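Long-range contacts in uncharacterized protein (Chondromyces crocatus, PDB 6I86), which is of unknown function but, as CgnJ of the crocagin gene cluster, is probably involved in making this ribosomally derived peptide natural product: residues I18-A23 with V52-V57; I47-V52 with L85-L90; V64-R69 with H108-P113; Y117-E122 with I150-E155. All blocks are in the same frame, centred on the assembly; numbering follows the deposited sequence. Where two conformers were deposited one is given.

Contact 1: residues I18-A23 with V52-V57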
loop_
_atom_site.group_PDB
_atom_site.type_symbol
_atom_site.label_atom_id
_atom_site.label_comp_id
_atom_site.label_asym_id
_atom_site.label_seq_id
_atom_site.Cartn_x
_atom_site.Cartn_y
_atom_site.Cartn_z
ATOM N N ILE A 18 -4.737 -3.984 3.566
ATOM C CA ILE A 18 -3.319 -3.649 3.593
ATOM C C ILE A 18 -3.214 -2.145 3.790
ATOM O O ILE A 18 -3.910 -1.376 3.115
ATOM C CB ILE A 18 -2.610 -4.091 2.300
ATOM C CG1 ILE A 18 -2.754 -5.600 2.104
ATOM C CG2 ILE A 18 -1.144 -3.701 2.337
ATOM C CD1 ILE A 18 -2.478 -6.069 0.690
ATOM N N LEU A 19 -2.363 -1.717 4.720
ATOM C CA LEU A 19 -2.299 -0.323 5.137
ATOM C C LEU A 19 -0.909 0.239 4.882
ATOM O O LEU A 19 0.092 -0.371 5.267
ATOM C CB LEU A 19 -2.663 -0.183 6.619
ATOM C CG LEU A 19 -4.011 -0.778 7.032
ATOM C CD1 LEU A 19 -4.120 -0.849 8.547
ATOM C CD2 LEU A 19 -5.168 0.020 6.443
ATOM N N PHE A 20 -0.855 1.404 4.240
ATOM C CA PHE A 20 0.386 2.106 3.943
ATOM C C PHE A 20 0.422 3.404 4.733
ATOM O O PHE A 20 -0.571 4.131 4.776
ATOM C CB PHE A 20 0.511 2.427 2.451
ATOM C CG PHE A 20 0.974 1.276 1.611
ATOM C CD1 PHE A 20 0.674 -0.028 1.959
ATOM C CD2 PHE A 20 1.716 1.503 0.469
ATOM C CE1 PHE A 20 1.104 -1.082 1.181
ATOM C CE2 PHE A 20 2.146 0.455 -0.307
ATOM C CZ PHE A 20 1.841 -0.841 0.047
ATOM N N PHE A 21 1.568 3.706 5.341
ATOM C CA PHE A 21 1.653 4.884 6.195
ATOM C C PHE A 21 3.111 5.223 6.463
ATOM O O PHE A 21 4.013 4.408 6.242
ATOM C CB PHE A 21 0.911 4.669 7.521
ATOM C CG PHE A 21 1.163 3.322 8.142
ATOM C CD1 PHE A 21 2.211 3.135 9.031
ATOM C CD2 PHE A 21 0.356 2.238 7.828
ATOM C CE1 PHE A 21 2.439 1.892 9.602
ATOM C CE2 PHE A 21 0.588 0.992 8.389
ATOM C CZ PHE A 21 1.629 0.820 9.277
ATOM N N ASP A 22 3.324 6.444 6.947
ATOM C CA ASP A 22 4.648 6.854 7.389
ATOM C C ASP A 22 5.034 6.080 8.641
ATOM O O ASP A 22 4.186 5.757 9.477
ATOM C CB ASP A 22 4.675 8.357 7.662
ATOM C CG ASP A 22 6.079 8.891 7.862
ATOM O OD1 ASP A 22 6.624 8.731 8.972
ATOM O OD2 ASP A 22 6.640 9.471 6.909
ATOM N N ALA A 23 6.329 5.781 8.767
ATOM C CA ALA A 23 6.797 4.982 9.895
ATOM C C ALA A 23 6.521 5.666 11.226
ATOM O O ALA A 23 6.396 4.991 12.255
ATOM C CB ALA A 23 8.289 4.694 9.745
ATOM N N VAL A 52 -2.974 5.128 3.445
ATOM C CA VAL A 52 -3.663 4.678 2.243
ATOM C C VAL A 52 -4.094 3.234 2.468
ATOM O O VAL A 52 -3.331 2.430 3.017
ATOM C CB VAL A 52 -2.765 4.811 0.994
ATOM C CG1 VAL A 52 -3.333 4.028 -0.179
ATOM C CG2 VAL A 52 -2.590 6.280 0.623
ATOM N N LEU A 53 -5.321 2.910 2.063
ATOM C CA LEU A 53 -5.954 1.637 2.396
ATOM C C LEU A 53 -6.112 0.803 1.130
ATOM O O LEU A 53 -6.720 1.256 0.154
ATOM C CB LEU A 53 -7.306 1.873 3.078
ATOM C CG LEU A 53 -8.053 0.715 3.745
ATOM C CD1 LEU A 53 -8.907 1.242 4.891
ATOM C CD2 LEU A 53 -8.924 -0.037 2.748
ATOM N N LEU A 54 -5.568 -0.415 1.155
ATOM C CA LEU A 54 -5.675 -1.372 0.056
ATOM C C LEU A 54 -6.567 -2.525 0.499
ATOM O O LEU A 54 -6.138 -3.386 1.277
ATOM C CB LEU A 54 -4.298 -1.883 -0.359
ATOM C CG LEU A 54 -3.424 -0.970 -1.214
ATOM C CD1 LEU A 54 -1.966 -1.367 -1.083
ATOM C CD2 LEU A 54 -3.865 -1.066 -2.659
ATOM N N GLN A 55 -7.799 -2.549 -0.004
ATOM C CA GLN A 55 -8.751 -3.595 0.340
ATOM C C GLN A 55 -8.592 -4.790 -0.590
ATOM O O GLN A 55 -8.391 -4.634 -1.798
ATOM C CB GLN A 55 -10.187 -3.067 0.268
ATOM C CG GLN A 55 -11.257 -4.124 0.501
ATOM C CD GLN A 55 -12.502 -3.565 1.162
ATOM O OE1 GLN A 55 -12.419 -2.751 2.082
ATOM N NE2 GLN A 55 -13.667 -4.006 0.699
ATOM N N VAL A 56 -8.671 -5.988 -0.014
ATOM C CA VAL A 56 -8.729 -7.222 -0.782
ATOM C C VAL A 56 -10.067 -7.887 -0.493
ATOM O O VAL A 56 -10.701 -7.650 0.539
ATOM C CB VAL A 56 -7.565 -8.181 -0.467
ATOM C CG1 VAL A 56 -6.234 -7.510 -0.760
ATOM C CG2 VAL A 56 -7.633 -8.653 0.979
ATOM N N VAL A 57 -10.495 -8.729 -1.432
ATOM C CA VAL A 57 -11.807 -9.356 -1.331
ATOM C C VAL A 57 -11.764 -10.559 -0.399
ATOM O O VAL A 57 -12.690 -10.784 0.388
ATOM C CB VAL A 57 -12.301 -9.739 -2.737
ATOM C CG1 VAL A 57 -13.751 -10.157 -2.695
ATOM C CG2 VAL A 57 -12.105 -8.577 -3.697
#
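L54 of strand 52-55 faces I18 directly and F20 further along strand 18-22, a worked example of how a regular backbone ladder leaves the side chains to fit by shape. The two strands run antiparallel, their axes 4.8 Å apart at closest. Reciprocal backbone bonds tie I18 to L54, with I18 N to L54 O at 2.7 Å, and tie F20 to V52, with F20 N to V52 O at 2.9 Å. L19 and L53 form the non-hydrogen-bonded pair between them.

On the face that carries I18, F20, V52 and L54, L54 provides a clear bump. Its CG lies opposite the carbonyl carbon about CA-CB (chi1 -77°), and the chain runs on extended so that its methyl CD1 is aimed at the F20 ring. The ring is the flat floor that receives it: L54 CD1 sits 4.2 Å from the centroid of the F20 ring and 25° off the normal, a CH-pi contact displaced toward the rim, where CE1 of F20 is 3.8 Å from CD1 of L54. At the root of the same side chain, I18 CB meets L54 CB shoulder to shoulder at 3.8 Å, while CD1 of I18 reaches on to CG1 of V56 past the strand's end.

On the other face L19 and L53 lie alongside, pointing the same way, with L19 CD2 resting on L53 CG at 4.0 Å. The V52 and L54 side chains also press on V119, R121 and W123 of strand 115-123, so this pair of antiparallel strands turns one apolar face to a second sheet, as in a beta sandwich.

Contact 2: residues I47-V52 with L85-L90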
loop_
_atom_site.group_PDB
_atom_site.type_symbol
_atom_site.label_atom_id
_atom_site.label_comp_id
_atom_site.label_asym_id
_atom_site.label_seq_id
_atom_site.Cartn_x
_atom_site.Cartn_y
_atom_site.Cartn_z
ATOM N N ILE A 47 -8.981 9.333 6.384
ATOM C CA ILE A 47 -9.611 10.614 6.075
ATOM C C ILE A 47 -8.585 11.739 6.129
ATOM O O ILE A 47 -8.611 12.665 5.309
ATOM C CB ILE A 47 -10.789 10.874 7.036
ATOM C CG1 ILE A 47 -11.925 9.884 6.769
ATOM C CG2 ILE A 47 -11.298 12.302 6.900
ATOM C CD1 ILE A 47 -13.066 9.984 7.757
ATOM N N ALA A 48 -7.658 11.669 7.083
ATOM C CA ALA A 48 -6.639 12.695 7.263
ATOM C C ALA A 48 -5.445 12.521 6.332
ATOM O O ALA A 48 -4.455 13.244 6.482
ATOM C CB ALA A 48 -6.164 12.715 8.719
ATOM N N HIS A 49 -5.522 11.590 5.381
ATOM C CA HIS A 49 -4.464 11.336 4.405
ATOM C C HIS A 49 -3.148 10.941 5.064
ATOM O O HIS A 49 -2.074 11.159 4.493
ATOM C CB HIS A 49 -4.254 12.544 3.481
ATOM C CG HIS A 49 -5.528 13.197 3.047
ATOM N ND1 HIS A 49 -6.452 12.564 2.243
ATOM C CD2 HIS A 49 -6.040 14.423 3.316
ATOM C CE1 HIS A 49 -7.475 13.373 2.032
ATOM N NE2 HIS A 49 -7.251 14.506 2.672
ATOM N N GLU A 50 -3.205 10.367 6.267
ATOM C CA GLU A 50 -2.020 9.805 6.900
ATOM C C GLU A 50 -1.793 8.343 6.534
ATOM O O GLU A 50 -0.687 7.833 6.745
ATOM C CB GLU A 50 -2.102 9.938 8.426
ATOM C CG GLU A 50 -1.996 11.361 8.947
ATOM C CD GLU A 50 -1.853 11.406 10.453
ATOM O OE1 GLU A 50 -1.039 10.624 10.991
ATOM O OE2 GLU A 50 -2.550 12.214 11.099
ATOM N N LEU A 51 -2.802 7.660 5.995
ATOM C CA LEU A 51 -2.622 6.299 5.517
ATOM C C LEU A 51 -3.427 6.093 4.244
ATOM O O LEU A 51 -4.418 6.783 3.985
ATOM C CB LEU A 51 -3.009 5.250 6.587
ATOM C CG LEU A 51 -4.442 4.851 6.970
ATOM C CD1 LEU A 51 -5.115 3.942 5.942
ATOM C CD2 LEU A 51 -4.413 4.162 8.325
ATOM N N VAL A 52 -2.974 5.128 3.445
ATOM C CA VAL A 52 -3.663 4.678 2.243
ATOM C C VAL A 52 -4.094 3.234 2.468
ATOM O O VAL A 52 -3.331 2.430 3.017
ATOM C CB VAL A 52 -2.765 4.811 0.994
ATOM C CG1 VAL A 52 -3.333 4.028 -0.179
ATOM C CG2 VAL A 52 -2.590 6.280 0.623
ATOM N N LEU A 85 -7.517 7.967 -7.133
ATOM C CA LEU A 85 -6.534 8.992 -6.819
ATOM C C LEU A 85 -6.761 9.464 -5.390
ATOM O O LEU A 85 -7.814 10.032 -5.079
ATOM C CB LEU A 85 -6.652 10.158 -7.802
ATOM C CG LEU A 85 -5.467 11.113 -7.963
ATOM C CD1 LEU A 85 -4.228 10.359 -8.410
ATOM C CD2 LEU A 85 -5.802 12.227 -8.949
ATOM N N VAL A 86 -5.787 9.215 -4.519
ATOM C CA VAL A 86 -5.839 9.720 -3.152
ATOM C C VAL A 86 -4.545 10.464 -2.862
ATOM O O VAL A 86 -3.887 10.964 -3.780
ATOM C CB VAL A 86 -6.073 8.587 -2.135
ATOM C CG1 VAL A 86 -7.486 8.041 -2.267
ATOM C CG2 VAL A 86 -5.046 7.478 -2.322
ATOM N N SER A 87 -4.172 10.543 -1.590
ATOM C CA SER A 87 -2.968 11.261 -1.202
ATOM C C SER A 87 -2.459 10.682 0.110
ATOM O O SER A 87 -3.163 9.945 0.804
ATOM C CB SER A 87 -3.230 12.765 -1.074
ATOM O OG SER A 87 -4.219 13.026 -0.094
ATOM N N ILE A 88 -1.219 11.027 0.441
ATOM C CA ILE A 88 -0.618 10.596 1.697
ATOM C C ILE A 88 0.389 11.647 2.139
ATOM O O ILE A 88 1.086 12.251 1.317
ATOM C CB ILE A 88 0.031 9.199 1.573
ATOM C CG1 ILE A 88 0.245 8.595 2.961
ATOM C CG2 ILE A 88 1.353 9.263 0.810
ATOM C CD1 ILE A 88 0.725 7.167 2.935
ATOM N N VAL A 89 0.439 11.877 3.449
ATOM C CA VAL A 89 1.434 12.742 4.072
ATOM C C VAL A 89 2.470 11.855 4.744
ATOM O O VAL A 89 2.121 10.951 5.514
ATOM C CB VAL A 89 0.789 13.699 5.088
ATOM C CG1 VAL A 89 1.848 14.572 5.748
ATOM C CG2 VAL A 89 -0.264 14.558 4.412
ATOM N N LEU A 90 3.746 12.108 4.453
ATOM C CA LEU A 90 4.854 11.310 4.975
ATOM C C LEU A 90 5.819 12.237 5.701
ATOM O O LEU A 90 6.776 12.750 5.098
ATOM C CB LEU A 90 5.553 10.548 3.852
ATOM C CG LEU A 90 4.682 9.542 3.096
ATOM C CD1 LEU A 90 5.402 9.028 1.858
ATOM C CD2 LEU A 90 4.273 8.386 3.998
HETATM O O HOH W 1 -5.749 10.098 1.111
HETATM O O HOH W 2 1.505 8.921 7.309
#
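A Schellman motif ends helix 38-47, and its C-prime residue H49, with positive phi, is delivered straight onto strand 85-90. In the motif H49 N bonds to K46 O and E50 N to L45 O; the carbonyl of H49 is then turned outward to the strand. V89 N bonds to H49 O at 2.8 Å, and I88 CA adds a weaker C-H contact to the same oxygen at 3.2 Å.

The H49 imidazole lies between two oxygens. I47 O sits above the centre of one face, and S87 OG stands over the other, 3.4 Å from H49 CG. Water 1 approaches the ring in its plane, 2.8 Å from H49 ND1, and donates to S87 O. On the other flank water 2 donates both to E50 O and to V89 O, the latter at 2.8 Å, so each flank of the direct backbone bond has a water bridge.

Deeper in, V52 CG2 packs between V86 CG2, 4.0 Å away, and I88 CB. With CG1 of I88 opposite the backbone N (chi1 -162°), its chain runs beside E50 O and brings CD1 to V52 CG2 at 4.1 Å. Trimming I88 to an alanine removes CG1, CG2 and CD1, which would probably open a gap between the E50 carbonyl and the V52 methyl. Here an edge strand of one sheet, just after the helix, meets an edge strand of the other, a helix-to-strand junction placed at the margin of a two-sheet sandwich.

Contact 3: residues V64-R69 with H108-P113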
loop_
_atom_site.group_PDB
_atom_site.type_symbol
_atom_site.label_atom_id
_atom_site.label_comp_id
_atom_site.label_asym_id
_atom_site.label_seq_id
_atom_site.Cartn_x
_atom_site.Cartn_y
_atom_site.Cartn_z
ATOM N N VAL A 64 2.534 -6.208 -4.186
ATOM C CA VAL A 64 2.221 -4.797 -4.369
ATOM C C VAL A 64 3.501 -4.078 -4.767
ATOM O O VAL A 64 4.484 -4.085 -4.016
ATOM C CB VAL A 64 1.615 -4.172 -3.103
ATOM C CG1 VAL A 64 1.222 -2.721 -3.361
ATOM C CG2 VAL A 64 0.417 -4.980 -2.634
ATOM N N ARG A 65 3.490 -3.467 -5.946
ATOM C CA ARG A 65 4.597 -2.639 -6.399
ATOM C C ARG A 65 4.317 -1.189 -6.031
ATOM O O ARG A 65 3.221 -0.680 -6.281
ATOM C CB ARG A 65 4.794 -2.772 -7.909
ATOM C CG ARG A 65 5.889 -1.879 -8.467
ATOM C CD ARG A 65 6.073 -2.105 -9.960
ATOM N NE ARG A 65 6.379 -3.499 -10.268
ATOM C CZ ARG A 65 6.106 -4.083 -11.430
ATOM N NH1 ARG A 65 5.522 -3.390 -12.398
ATOM N NH2 ARG A 65 6.417 -5.356 -11.626
ATOM N N CYS A 66 5.292 -0.541 -5.399
ATOM C CA CYS A 66 5.188 0.863 -5.027
ATOM C C CYS A 66 6.229 1.659 -5.800
ATOM O O CYS A 66 7.399 1.266 -5.860
ATOM C CB CYS A 66 5.383 1.058 -3.525
ATOM S SG CYS A 66 5.030 2.737 -2.954
ATOM N N ILE A 67 5.802 2.772 -6.388
ATOM C CA ILE A 67 6.651 3.588 -7.244
ATOM C C ILE A 67 6.568 5.037 -6.789
ATOM O O ILE A 67 5.469 5.584 -6.637
ATOM C CB ILE A 67 6.237 3.473 -8.724
ATOM C CG1 ILE A 67 6.302 2.019 -9.193
ATOM C CG2 ILE A 67 7.101 4.373 -9.598
ATOM C CD1 ILE A 67 5.571 1.774 -10.490
ATOM N N LEU A 68 7.726 5.651 -6.568
ATOM C CA LEU A 68 7.824 7.102 -6.524
ATOM C C LEU A 68 8.107 7.575 -7.943
ATOM O O LEU A 68 9.098 7.157 -8.556
ATOM C CB LEU A 68 8.922 7.562 -5.568
ATOM C CG LEU A 68 9.210 9.065 -5.604
ATOM C CD1 LEU A 68 8.058 9.858 -5.000
ATOM C CD2 LEU A 68 10.516 9.391 -4.897
ATOM N N ARG A 69 7.224 8.415 -8.474
ATOM C CA ARG A 69 7.310 8.867 -9.852
ATOM C C ARG A 69 7.314 10.390 -9.869
ATOM O O ARG A 69 6.817 11.042 -8.946
ATOM C CB ARG A 69 6.144 8.308 -10.687
ATOM C CG ARG A 69 6.441 8.176 -12.179
ATOM C CD ARG A 69 5.236 7.633 -12.946
ATOM N NE ARG A 69 5.078 6.181 -12.835
ATOM C CZ ARG A 69 5.871 5.284 -13.415
ATOM N NH1 ARG A 69 6.891 5.673 -14.169
ATOM N NH2 ARG A 69 5.635 3.988 -13.250
ATOM N N HIS A 108 9.051 -2.255 5.577
ATOM C CA HIS A 108 9.576 -1.106 4.851
ATOM C C HIS A 108 9.268 -1.239 3.366
ATOM O O HIS A 108 9.548 -2.273 2.752
ATOM C CB HIS A 108 11.080 -0.969 5.064
ATOM C CG HIS A 108 11.672 0.218 4.373
ATOM N ND1 HIS A 108 12.813 0.144 3.602
ATOM C CD2 HIS A 108 11.274 1.512 4.327
ATOM C CE1 HIS A 108 13.093 1.340 3.118
ATOM N NE2 HIS A 108 12.175 2.189 3.543
ATOM N N VAL A 109 8.691 -0.191 2.792
ATOM C CA VAL A 109 8.342 -0.151 1.377
ATOM C C VAL A 109 9.332 0.705 0.596
ATOM O O VAL A 109 10.059 0.205 -0.266
ATOM C CB VAL A 109 6.896 0.354 1.180
ATOM C CG1 VAL A 109 6.568 0.398 -0.286
ATOM C CG2 VAL A 109 5.909 -0.521 1.941
ATOM N N LEU A 110 9.370 2.002 0.887
ATOM C CA LEU A 110 10.283 2.935 0.252
ATOM C C LEU A 110 10.590 4.050 1.239
ATOM O O LEU A 110 9.782 4.361 2.117
ATOM C CB LEU A 110 9.688 3.524 -1.038
ATOM C CG LEU A 110 9.649 2.690 -2.320
ATOM C CD1 LEU A 110 8.933 3.449 -3.432
ATOM C CD2 LEU A 110 11.055 2.311 -2.754
ATOM N N THR A 111 11.769 4.645 1.095
ATOM C CA THR A 111 12.100 5.891 1.774
ATOM C C THR A 111 12.169 6.989 0.724
ATOM O O THR A 111 13.021 6.947 -0.170
ATOM C CB THR A 111 13.417 5.791 2.543
ATOM O OG1 THR A 111 13.261 4.871 3.633
ATOM C CG2 THR A 111 13.809 7.156 3.094
ATOM N N VAL A 112 11.267 7.957 0.827
ATOM C CA VAL A 112 11.149 9.034 -0.152
ATOM C C VAL A 112 11.411 10.345 0.579
ATOM O O VAL A 112 11.497 10.343 1.816
ATOM C CB VAL A 112 9.766 9.014 -0.821
ATOM C CG1 VAL A 112 9.569 7.714 -1.591
ATOM C CG2 VAL A 112 8.674 9.202 0.222
ATOM N N PRO A 113 11.573 11.471 -0.114
ATOM C CA PRO A 113 11.677 12.756 0.588
ATOM C C PRO A 113 10.429 13.025 1.408
ATOM O O PRO A 113 9.309 12.722 0.971
ATOM C CB PRO A 113 11.820 13.772 -0.555
ATOM C CG PRO A 113 12.436 12.994 -1.658
ATOM C CD PRO A 113 11.834 11.621 -1.559
#
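Strands 64-69 and 108-111 run in nearly the same direction, 10° apart, with axes 7.8 Å apart at closest and C66 lying nearest V109, L68 nearest V112. No hydrogen bond spans that gap; the strands belong to different sheets, and the contacts across it are van der Waals ones, made mainly by side chains. C66 CB touches V109 CG1 at 3.5 Å, the methyl branch placed there by a chi1 of 179° that sets it opposite the backbone N.

V109 and L110 both face L95 in a classic beta bulge, which lets consecutive residues turn toward strand 64-69 where a regular strand would send one of them the other way. L110 uses the opportunity by laying CD1 beside the C66 carbonyl, 3.6 Å from C66 O. Sheet-on-sheet packing in a beta sandwich thus gains an extra van der Waals contact from an irregularity in one strand.

Further on, L68 and V112 cross at a slant, with L68 CD2 at 3.8 Å from V112 CG1. The same leucine methyl also approaches the proline, L68 CD2 to P113 CD measuring 4.2 Å. Y117 of strand 115-123 touches both L68 and V112, and its hydroxyl bonds to the carbonyl of P113.

Contact 4: residues Y117-E122 with I150-E155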
loop_
_atom_site.group_PDB
_atom_site.type_symbol
_atom_site.label_atom_id
_atom_site.label_comp_id
_atom_site.label_asym_id
_atom_site.label_seq_id
_atom_site.Cartn_x
_atom_site.Cartn_y
_atom_site.Cartn_z
ATOM N N TYR A 117 2.148 13.737 -0.888
ATOM C CA TYR A 117 2.183 13.088 -2.189
ATOM C C TYR A 117 0.775 12.780 -2.666
ATOM O O TYR A 117 -0.072 12.346 -1.881
ATOM C CB TYR A 117 2.979 11.779 -2.137
ATOM C CG TYR A 117 4.453 11.981 -1.930
ATOM C CD1 TYR A 117 5.306 12.145 -3.009
ATOM C CD2 TYR A 117 4.991 12.023 -0.654
ATOM C CE1 TYR A 117 6.661 12.339 -2.822
ATOM C CE2 TYR A 117 6.344 12.215 -0.454
ATOM C CZ TYR A 117 7.175 12.374 -1.542
ATOM O OH TYR A 117 8.524 12.567 -1.348
ATOM N N ARG A 118 0.534 13.004 -3.953
ATOM C CA ARG A 118 -0.608 12.382 -4.598
ATOM C C ARG A 118 -0.331 10.892 -4.763
ATOM O O ARG A 118 0.807 10.471 -4.983
ATOM C CB ARG A 118 -0.899 13.038 -5.948
ATOM C CG ARG A 118 -2.337 13.511 -6.080
ATOM C CD ARG A 118 -2.566 14.376 -7.310
ATOM N NE ARG A 118 -2.020 15.724 -7.169
ATOM C CZ ARG A 118 -2.611 16.699 -6.485
ATOM N NH1 ARG A 118 -2.053 17.900 -6.414
ATOM N NH2 ARG A 118 -3.756 16.468 -5.855
ATOM N N VAL A 119 -1.377 10.087 -4.618
ATOM C CA VAL A 119 -1.240 8.637 -4.598
ATOM C C VAL A 119 -2.262 8.046 -5.552
ATOM O O VAL A 119 -3.460 8.329 -5.437
ATOM C CB VAL A 119 -1.430 8.057 -3.186
ATOM C CG1 VAL A 119 -1.436 6.532 -3.237
ATOM C CG2 VAL A 119 -0.337 8.553 -2.264
ATOM N N LEU A 120 -1.794 7.231 -6.488
ATOM C CA LEU A 120 -2.671 6.471 -7.364
ATOM C C LEU A 120 -2.662 5.020 -6.907
ATOM O O LEU A 120 -1.611 4.370 -6.907
ATOM C CB LEU A 120 -2.230 6.579 -8.823
ATOM C CG LEU A 120 -3.148 5.871 -9.821
ATOM C CD1 LEU A 120 -4.490 6.591 -9.886
ATOM C CD2 LEU A 120 -2.500 5.815 -11.199
ATOM N N ARG A 121 -3.826 4.522 -6.507
ATOM C CA ARG A 121 -4.011 3.106 -6.225
ATOM C C ARG A 121 -4.599 2.441 -7.459
ATOM O O ARG A 121 -5.745 2.715 -7.827
ATOM C CB ARG A 121 -4.928 2.878 -5.026
ATOM C CG ARG A 121 -5.330 1.415 -4.869
ATOM C CD ARG A 121 -6.349 1.212 -3.763
ATOM N NE ARG A 121 -7.724 1.391 -4.215
ATOM C CZ ARG A 121 -8.511 0.386 -4.587
ATOM N NH1 ARG A 121 -8.050 -0.858 -4.565
ATOM N NH2 ARG A 121 -9.756 0.621 -4.980
ATOM N N GLU A 122 -3.816 1.575 -8.093
ATOM C CA GLU A 122 -4.281 0.741 -9.191
ATOM C C GLU A 122 -4.325 -0.700 -8.706
ATOM O O GLU A 122 -3.347 -1.192 -8.134
ATOM C CB GLU A 122 -3.364 0.863 -10.406
ATOM C CG GLU A 122 -3.332 2.252 -11.006
ATOM C CD GLU A 122 -2.368 2.366 -12.165
ATOM O OE1 GLU A 122 -2.835 2.469 -13.318
ATOM O OE2 GLU A 122 -1.141 2.353 -11.922
ATOM N N ILE A 150 0.997 0.999 -6.434
ATOM C CA ILE A 150 0.782 2.244 -5.704
ATOM C C ILE A 150 1.828 3.242 -6.177
ATOM O O ILE A 150 3.031 3.025 -5.990
ATOM C CB ILE A 150 0.870 2.038 -4.185
ATOM C CG1 ILE A 150 -0.010 0.862 -3.763
ATOM C CG2 ILE A 150 0.446 3.300 -3.456
ATOM C CD1 ILE A 150 -1.443 0.999 -4.225
ATOM N N THR A 151 1.378 4.335 -6.784
ATOM C CA THR A 151 2.278 5.331 -7.347
ATOM C C THR A 151 2.133 6.645 -6.595
ATOM O O THR A 151 1.019 7.149 -6.420
ATOM C CB THR A 151 2.010 5.549 -8.836
ATOM O OG1 THR A 151 2.073 4.294 -9.522
ATOM C CG2 THR A 151 3.053 6.488 -9.426
ATOM N N LEU A 152 3.261 7.194 -6.159
ATOM C CA LEU A 152 3.311 8.474 -5.474
ATOM C C LEU A 152 3.985 9.502 -6.370
ATOM O O LEU A 152 4.934 9.180 -7.092
ATOM C CB LEU A 152 4.083 8.366 -4.153
ATOM C CG LEU A 152 3.447 7.779 -2.889
ATOM C CD1 LEU A 152 3.018 6.327 -3.073
ATOM C CD2 LEU A 152 4.413 7.908 -1.717
ATOM N N TRP A 153 3.493 10.737 -6.326
ATOM C CA TRP A 153 4.205 11.853 -6.928
ATOM C C TRP A 153 3.851 13.112 -6.153
ATOM O O TRP A 153 2.778 13.174 -5.537
ATOM C CB TRP A 153 3.899 12.005 -8.432
ATOM C CG TRP A 153 2.491 12.328 -8.836
ATOM C CD1 TRP A 153 1.980 13.565 -9.093
ATOM C CD2 TRP A 153 1.433 11.396 -9.090
ATOM N NE1 TRP A 153 0.662 13.464 -9.468
ATOM C CE2 TRP A 153 0.301 12.142 -9.473
ATOM C CE3 TRP A 153 1.330 10.003 -9.016
ATOM C CZ2 TRP A 153 -0.920 11.543 -9.779
ATOM C CZ3 TRP A 153 0.116 9.409 -9.322
ATOM C CH2 TRP A 153 -0.992 10.178 -9.701
ATOM N N PRO A 154 4.735 14.112 -6.132
ATOM C CA PRO A 154 4.567 15.234 -5.199
ATOM C C PRO A 154 3.242 15.956 -5.394
ATOM O O PRO A 154 2.827 16.243 -6.519
ATOM C CB PRO A 154 5.753 16.150 -5.529
ATOM C CG PRO A 154 6.764 15.248 -6.145
ATOM C CD PRO A 154 5.969 14.245 -6.925
ATOM N N GLU A 155 2.576 16.245 -4.280
ATOM C CA GLU A 155 1.354 17.037 -4.316
ATOM C C GLU A 155 1.715 18.509 -4.443
ATOM O O GLU A 155 2.380 19.075 -3.569
ATOM C CB GLU A 155 0.492 16.779 -3.082
ATOM C CG GLU A 155 -0.921 17.319 -3.235
ATOM C CD GLU A 155 -1.944 16.580 -2.394
ATOM O OE1 GLU A 155 -1.556 15.688 -1.615
ATOM O OE2 GLU A 155 -3.146 16.894 -2.519
HETATM O O HOH W 3 0.750 17.538 -7.833
HETATM O O HOH W 4 -0.278 3.242 -9.474
#
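Strand 117-122 pairs antiparallel with strand 150-154, their axes at 156° and 4.4 Å apart at closest, through reciprocal bonds between R118 and W153 and between L120 and T151, where L120 N to T151 O is 2.8 Å.

On the face of R118, L120 and W153, the indole is approached from two directions. R118 CB lies over its five-membered ring, 4.0 Å from the centroid and 19° off the normal in a CH-pi contact, while L120 CB meets the ring edge at CZ3, 3.7 Å away. A bend about CD-CG (chi3 -74°) carries the R118 guanidinium beyond the indole to E155. CG of E155 lies over one guanidinium face, toward its rim, and E155 OE2 stands 3.4 Å from R118 NH2, well out of plane, so charge rather than a directed N-H holds this rather poorly ordered partner. Water 3, at the guanidinium edge, accepts from R118 NH1 and donates to P154 O. A leucine in place of R118 is likely to leave the E155 carboxylate without its opposite charge and water 3 without its link across the strands.

The opposite face is mostly apolar: V119 CG1 meets I150 CG2 at 3.7 Å, V119 and L152 lie side by side, and I150 CD1 tucks against R121 CG at 4.0 Å. R121 itself forms a salt bridge with E84. Strand 82-90 flanks this pair next to 115-123, strand 60-69 flanks it next to 148-154, and the V119 and I150 face packs on V52 and L54 of strand 51-55.

How the contacts relate
Contacts 1 and 4 follow the same principle, each a backbone ladder within its own sheet, whereas contacts 2 and 3 join the two sheets. Contacts 1 and 3 are buried and almost wholly apolar across their interfaces. Contacts 2 and 4 reach the surface on one side, where waters, a histidine or an arginine-glutamate pair take over. Strand 51-55 serves contacts 1 and 2, which share V52. Contact 4 lies at the centre of its sheet, hydrogen-bonded to the 82-90 strand of contact 2 through V86 and V119 and probably to the 60-69 strand of contact 3 through I67 and L152. L54 and I150 meet where contacts 1 and 4 press together between the sheets.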